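Local coordinates for protein chinitase A (Streptomyces coelicolor, PDB 3EBV) that probably hydrolyses internal glycosidic bonds of chitin, as a class II chitinase whose family 18 glycosyl hydrolase domain makes up this chain, at residues 26-38 with 71-84. Numbering follows the deposited sequence. Where two conformers were deposited one is given.
With SO4 (sulfate ion), chain B.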
loop_
_atom_site.group_PDB
_atom_site.type_symbol
_atom_site.label_atom_id
_atom_site.label_comp_id
_atom_site.label_asym_id
_atom_site.label_seq_id
_atom_site.Cartn_x
_atom_site.Cartn_y
_atom_site.Cartn_z
ATOM N N VAL A 26 -3.063 -10.426 13.053
ATOM C CA VAL A 26 -3.607 -9.893 11.800
ATOM C C VAL A 26 -4.513 -10.929 11.121
ATOM O O VAL A 26 -4.114 -12.077 10.942
ATOM C CB VAL A 26 -2.471 -9.465 10.844
ATOM C CG1 VAL A 26 -3.040 -9.107 9.441
ATOM C CG2 VAL A 26 -1.692 -8.285 11.466
ATOM N N PRO A 27 -5.750 -10.527 10.765
ATOM C CA PRO A 27 -6.672 -11.457 10.081
ATOM C C PRO A 27 -6.101 -12.173 8.865
ATOM O O PRO A 27 -5.279 -11.601 8.128
ATOM C CB PRO A 27 -7.852 -10.567 9.675
ATOM C CG PRO A 27 -7.877 -9.461 10.774
ATOM C CD PRO A 27 -6.394 -9.235 11.094
ATOM N N SER A 28 -6.586 -13.395 8.652
ATOM C CA SER A 28 -6.119 -14.212 7.534
ATOM C C SER A 28 -6.405 -13.593 6.158
ATOM O O SER A 28 -5.697 -13.924 5.194
ATOM C CB SER A 28 -6.743 -15.610 7.601
ATOM O OG SER A 28 -8.128 -15.524 7.638
ATOM N N ALA A 29 -7.390 -12.697 6.095
ATOM C CA ALA A 29 -7.751 -12.037 4.824
ATOM C C ALA A 29 -6.598 -11.271 4.206
ATOM O O ALA A 29 -6.583 -11.048 2.984
ATOM C CB ALA A 29 -8.908 -11.087 5.049
ATOM N N TYR A 30 -5.638 -10.823 5.028
ATOM C CA TYR A 30 -4.562 -10.001 4.517
ATOM C C TYR A 30 -3.477 -10.839 3.876
ATOM O O TYR A 30 -2.804 -11.637 4.532
ATOM C CB TYR A 30 -3.991 -9.125 5.630
ATOM C CG TYR A 30 -4.989 -8.118 6.115
ATOM C CD1 TYR A 30 -5.273 -6.981 5.350
ATOM C CD2 TYR A 30 -5.700 -8.314 7.325
ATOM C CE1 TYR A 30 -6.209 -6.050 5.778
ATOM C CE2 TYR A 30 -6.645 -7.361 7.766
ATOM C CZ TYR A 30 -6.889 -6.224 6.989
ATOM O OH TYR A 30 -7.789 -5.223 7.361
ATOM N N ASP A 31 -3.276 -10.626 2.579
ATOM C CA ASP A 31 -2.269 -11.372 1.821
ATOM C C ASP A 31 -0.917 -10.710 1.877
ATOM O O ASP A 31 0.108 -11.380 1.763
ATOM C CB ASP A 31 -2.696 -11.444 0.359
ATOM C CG ASP A 31 -4.030 -12.063 0.217
ATOM O OD1 ASP A 31 -4.165 -13.290 0.478
ATOM O OD2 ASP A 31 -4.985 -11.375 -0.147
ATOM N N ILE A 32 -0.906 -9.384 2.002
ATOM C CA ILE A 32 0.310 -8.612 2.117
ATOM C C ILE A 32 0.128 -7.752 3.348
ATOM O O ILE A 32 -0.880 -7.052 3.471
ATOM C CB ILE A 32 0.575 -7.700 0.886
ATOM C CG1 ILE A 32 0.686 -8.549 -0.394
ATOM C CG2 ILE A 32 1.857 -6.871 1.090
ATOM C CD1 ILE A 32 0.814 -7.678 -1.675
ATOM N N ILE A 33 1.084 -7.854 4.269
ATOM C CA ILE A 33 1.074 -7.051 5.500
ATOM C C ILE A 33 2.229 -6.075 5.420
ATOM O O ILE A 33 3.396 -6.498 5.297
ATOM C CB ILE A 33 1.190 -7.963 6.773
ATOM C CG1 ILE A 33 0.051 -8.976 6.809
ATOM C CG2 ILE A 33 1.279 -7.056 8.035
ATOM C CD1 ILE A 33 0.289 -10.118 7.842
ATOM N N ALA A 34 1.900 -4.787 5.425
ATOM C CA ALA A 34 2.886 -3.704 5.358
ATOM C C ALA A 34 3.135 -3.139 6.762
ATOM O O ALA A 34 2.224 -2.600 7.406
ATOM C CB ALA A 34 2.426 -2.608 4.369
ATOM N N VAL A 35 4.374 -3.325 7.248
ATOM C CA VAL A 35 4.757 -2.893 8.585
ATOM C C VAL A 35 5.036 -1.383 8.569
ATOM O O VAL A 35 5.942 -0.891 7.856
ATOM C CB VAL A 35 5.972 -3.688 9.027
ATOM C CG1 VAL A 35 6.540 -3.100 10.344
ATOM C CG2 VAL A 35 5.592 -5.135 9.198
ATOM N N ALA A 36 4.256 -0.628 9.344
ATOM C CA ALA A 36 4.291 0.814 9.311
ATOM C C ALA A 36 4.923 1.378 10.607
ATOM O O ALA A 36 4.255 1.341 11.641
ATOM C CB ALA A 36 2.843 1.365 9.163
ATOM N N PHE A 37 6.133 1.960 10.598
ATOM C CA PHE A 37 6.959 2.236 9.423
ATOM C C PHE A 37 8.434 2.118 9.812
ATOM O O PHE A 37 8.780 2.114 11.017
ATOM C CB PHE A 37 6.760 3.680 8.976
ATOM C CG PHE A 37 5.362 4.012 8.527
ATOM C CD1 PHE A 37 4.960 3.732 7.219
ATOM C CD2 PHE A 37 4.469 4.622 9.395
ATOM C CE1 PHE A 37 3.673 4.050 6.795
ATOM C CE2 PHE A 37 3.172 4.954 8.960
ATOM C CZ PHE A 37 2.777 4.654 7.659
ATOM N N ALA A 38 9.285 2.062 8.801
ATOM C CA ALA A 38 10.723 2.298 9.025
ATOM C C ALA A 38 10.908 3.762 9.436
ATOM O O ALA A 38 10.048 4.599 9.164
ATOM C CB ALA A 38 11.542 1.956 7.806
ATOM N N LYS A 71 3.577 -16.155 9.232
ATOM C CA LYS A 71 2.732 -15.589 8.161
ATOM C C LYS A 71 3.228 -16.068 6.804
ATOM O O LYS A 71 2.435 -16.416 5.921
ATOM C CB LYS A 71 2.782 -14.052 8.211
ATOM C CG LYS A 71 1.838 -13.420 9.273
ATOM C CD LYS A 71 0.361 -13.728 9.002
ATOM C CE LYS A 71 -0.562 -13.174 10.080
ATOM N NZ LYS A 71 -1.969 -13.365 9.688
ATOM N N GLN A 72 4.551 -16.060 6.633
ATOM C CA GLN A 72 5.145 -16.496 5.353
ATOM C C GLN A 72 4.904 -17.973 5.043
ATOM O O GLN A 72 4.670 -18.336 3.889
ATOM C CB GLN A 72 6.626 -16.149 5.324
ATOM C CG GLN A 72 6.848 -14.622 5.275
ATOM C CD GLN A 72 8.238 -14.186 5.646
ATOM O OE1 GLN A 72 8.989 -14.909 6.350
ATOM N NE2 GLN A 72 8.621 -12.996 5.174
ATOM N N ALA A 73 4.971 -18.811 6.083
ATOM C CA ALA A 73 4.673 -20.239 5.942
ATOM C C ALA A 73 3.223 -20.451 5.501
ATOM O O ALA A 73 2.906 -21.448 4.822
ATOM C CB ALA A 73 4.948 -20.956 7.280
ATOM N N ALA A 74 2.345 -19.511 5.888
ATOM C CA ALA A 74 0.932 -19.549 5.492
ATOM C C ALA A 74 0.677 -18.876 4.138
ATOM O O ALA A 74 -0.480 -18.729 3.718
ATOM C CB ALA A 74 0.059 -18.930 6.571
ATOM N N GLY A 75 1.751 -18.495 3.448
ATOM C CA GLY A 75 1.661 -17.946 2.103
ATOM C C GLY A 75 1.489 -16.423 2.044
ATOM O O GLY A 75 1.300 -15.878 0.945
ATOM N N LYS A 76 1.582 -15.755 3.189
ATOM C CA LYS A 76 1.453 -14.284 3.195
ATOM C C LYS A 76 2.803 -13.634 2.898
ATOM O O LYS A 76 3.870 -14.278 2.991
ATOM C CB LYS A 76 0.883 -13.742 4.528
ATOM C CG LYS A 76 -0.231 -14.530 5.191
ATOM C CD LYS A 76 -1.407 -14.751 4.328
ATOM C CE LYS A 76 -2.514 -15.451 5.137
ATOM N NZ LYS A 76 -3.629 -15.635 4.247
ATOM N N LYS A 77 2.774 -12.349 2.554
ATOM C CA LYS A 77 4.010 -11.587 2.383
ATOM C C LYS A 77 4.016 -10.514 3.452
ATOM O O LYS A 77 2.952 -9.961 3.787
ATOM C CB LYS A 77 4.099 -10.926 0.977
ATOM C CG LYS A 77 4.000 -11.900 -0.199
ATOM C CD LYS A 77 5.277 -12.719 -0.265
ATOM C CE LYS A 77 5.235 -13.784 -1.345
ATOM N NZ LYS A 77 6.603 -14.452 -1.501
ATOM N N VAL A 78 5.185 -10.217 4.005
ATOM C CA VAL A 78 5.293 -9.149 4.995
ATOM C C VAL A 78 6.371 -8.207 4.512
ATOM O O VAL A 78 7.506 -8.639 4.295
ATOM C CB VAL A 78 5.655 -9.686 6.425
ATOM C CG1 VAL A 78 5.678 -8.555 7.458
ATOM C CG2 VAL A 78 4.662 -10.779 6.845
ATOM N N ILE A 79 6.031 -6.939 4.325
ATOM C CA ILE A 79 6.976 -5.976 3.779
ATOM C C ILE A 79 7.142 -4.803 4.734
ATOM O O ILE A 79 6.301 -4.605 5.617
ATOM C CB ILE A 79 6.503 -5.496 2.362
ATOM C CG1 ILE A 79 5.157 -4.748 2.467
ATOM C CG2 ILE A 79 6.433 -6.710 1.412
ATOM C CD1 ILE A 79 4.595 -4.321 1.073
ATOM N N ILE A 80 8.241 -4.061 4.597
ATOM C CA ILE A 80 8.473 -2.857 5.402
ATOM C C ILE A 80 8.018 -1.612 4.653
ATOM O O ILE A 80 8.456 -1.388 3.518
ATOM C CB ILE A 80 9.978 -2.769 5.886
ATOM C CG1 ILE A 80 10.211 -1.587 6.795
ATOM C CG2 ILE A 80 10.961 -2.782 4.694
ATOM C CD1 ILE A 80 9.435 -1.680 8.121
ATOM N N SER A 81 7.188 -0.781 5.299
ATOM C CA SER A 81 6.758 0.473 4.663
ATOM C C SER A 81 7.643 1.599 5.097
ATOM O O SER A 81 7.916 1.760 6.301
ATOM C CB SER A 81 5.288 0.778 4.985
ATOM O OG SER A 81 4.862 1.944 4.309
ATOM N N VAL A 82 8.082 2.413 4.141
ATOM C CA VAL A 82 8.880 3.605 4.420
ATOM C C VAL A 82 8.042 4.864 4.279
ATOM O O VAL A 82 7.320 5.014 3.276
ATOM C CB VAL A 82 10.085 3.688 3.454
ATOM C CG1 VAL A 82 10.930 4.906 3.769
ATOM C CG2 VAL A 82 10.914 2.393 3.547
ATOM N N GLY A 83 8.112 5.768 5.246
ATOM C CA GLY A 83 7.428 7.050 5.118
ATOM C C GLY A 83 6.352 7.216 6.144
ATOM O O GLY A 83 6.632 7.259 7.351
ATOM N N GLY A 84 5.126 7.350 5.660
ATOM C CA GLY A 84 4.015 7.610 6.548
ATOM C C GLY A 84 3.830 9.104 6.694
ATOM O O GLY A 84 4.700 9.895 6.294
HETATM S S SO4 B . -9.076 -17.568 10.678
HETATM O O1 SO4 B . -7.847 -18.333 10.804
HETATM O O2 SO4 B . -10.244 -18.310 11.172
HETATM O O3 SO4 B . -8.859 -16.294 11.454
HETATM O O4 SO4 B . -9.350 -17.295 9.265
HETATM O O HOH W 1 -2.788 -12.361 7.190
HETATM O O HOH W 2 0.383 -13.300 -0.413
HETATM O O HOH W 3 -2.282 -15.091 1.101
HETATM O O HOH W 4 9.429 6.803 7.689
#
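Phe37 lies with one ring face over Gly84, whose CA stands 3.6 Å from the ring centroid in a CH-pi contact; Gly83 O sits above the rim of that face, while Ala36 CB covers the centre of the other. A side chain on Gly84 would run into the ring, so glycine suits this site. Ser81 OG comes to the ring edge, 3.4 Å from Phe37 CD1, and is itself hydrogen-bonded to Asp117. Replacing Phe37 with an alanine would probably leave Gly84 CA without its aromatic cover and open a gap beside Ser81. From the ring back toward the strand starts, 32-38 and 77-84 run parallel. Their ladder is regular from Asp31 to Val35, with Ile79 N donating to Ile33 O and Val35 N to Ile79 O, the latter straight at 180°. The step breaks at Phe37, where the preceding peptide is cis, as at the substrate end of many family 18 barrels, and pairing resumes with Ala38 N to Ser81 O. These are neighbouring strands of the TIM barrel, connected in beta-alpha-beta fashion through helix 61-73, and strand 115-120 follows next. Inside the barrel, Ile79 CD1 reaches Ile32 CG2 at 3.7 Å and the small Ala34 makes room for Ile79 CG1; on the helix-facing side, where beta-branched residues fill the layer between sheet and helices, Val35 CG2 meets Val78 CG1 at 3.8 Å, and Ile80 CD1 packs against Val35 CG1. Lys71, from the helix end, and Lys76, just before the strand, both reach loop 26-30. Lys71, its chain bent at chi2 (-62°), crosses Ile33 CD1 with its methylenes and donates from NZ to Val26 O at 2.8 Å; a water links the same ammonium to Pro27 O and Tyr30 O. Lys76 NZ bonds to Ser28 O at 2.8 Å, in the carbonyl plane. Gly75, with positive phi, closes the helix in a Schellman motif and thereby sets Lys76 at the strand entrance.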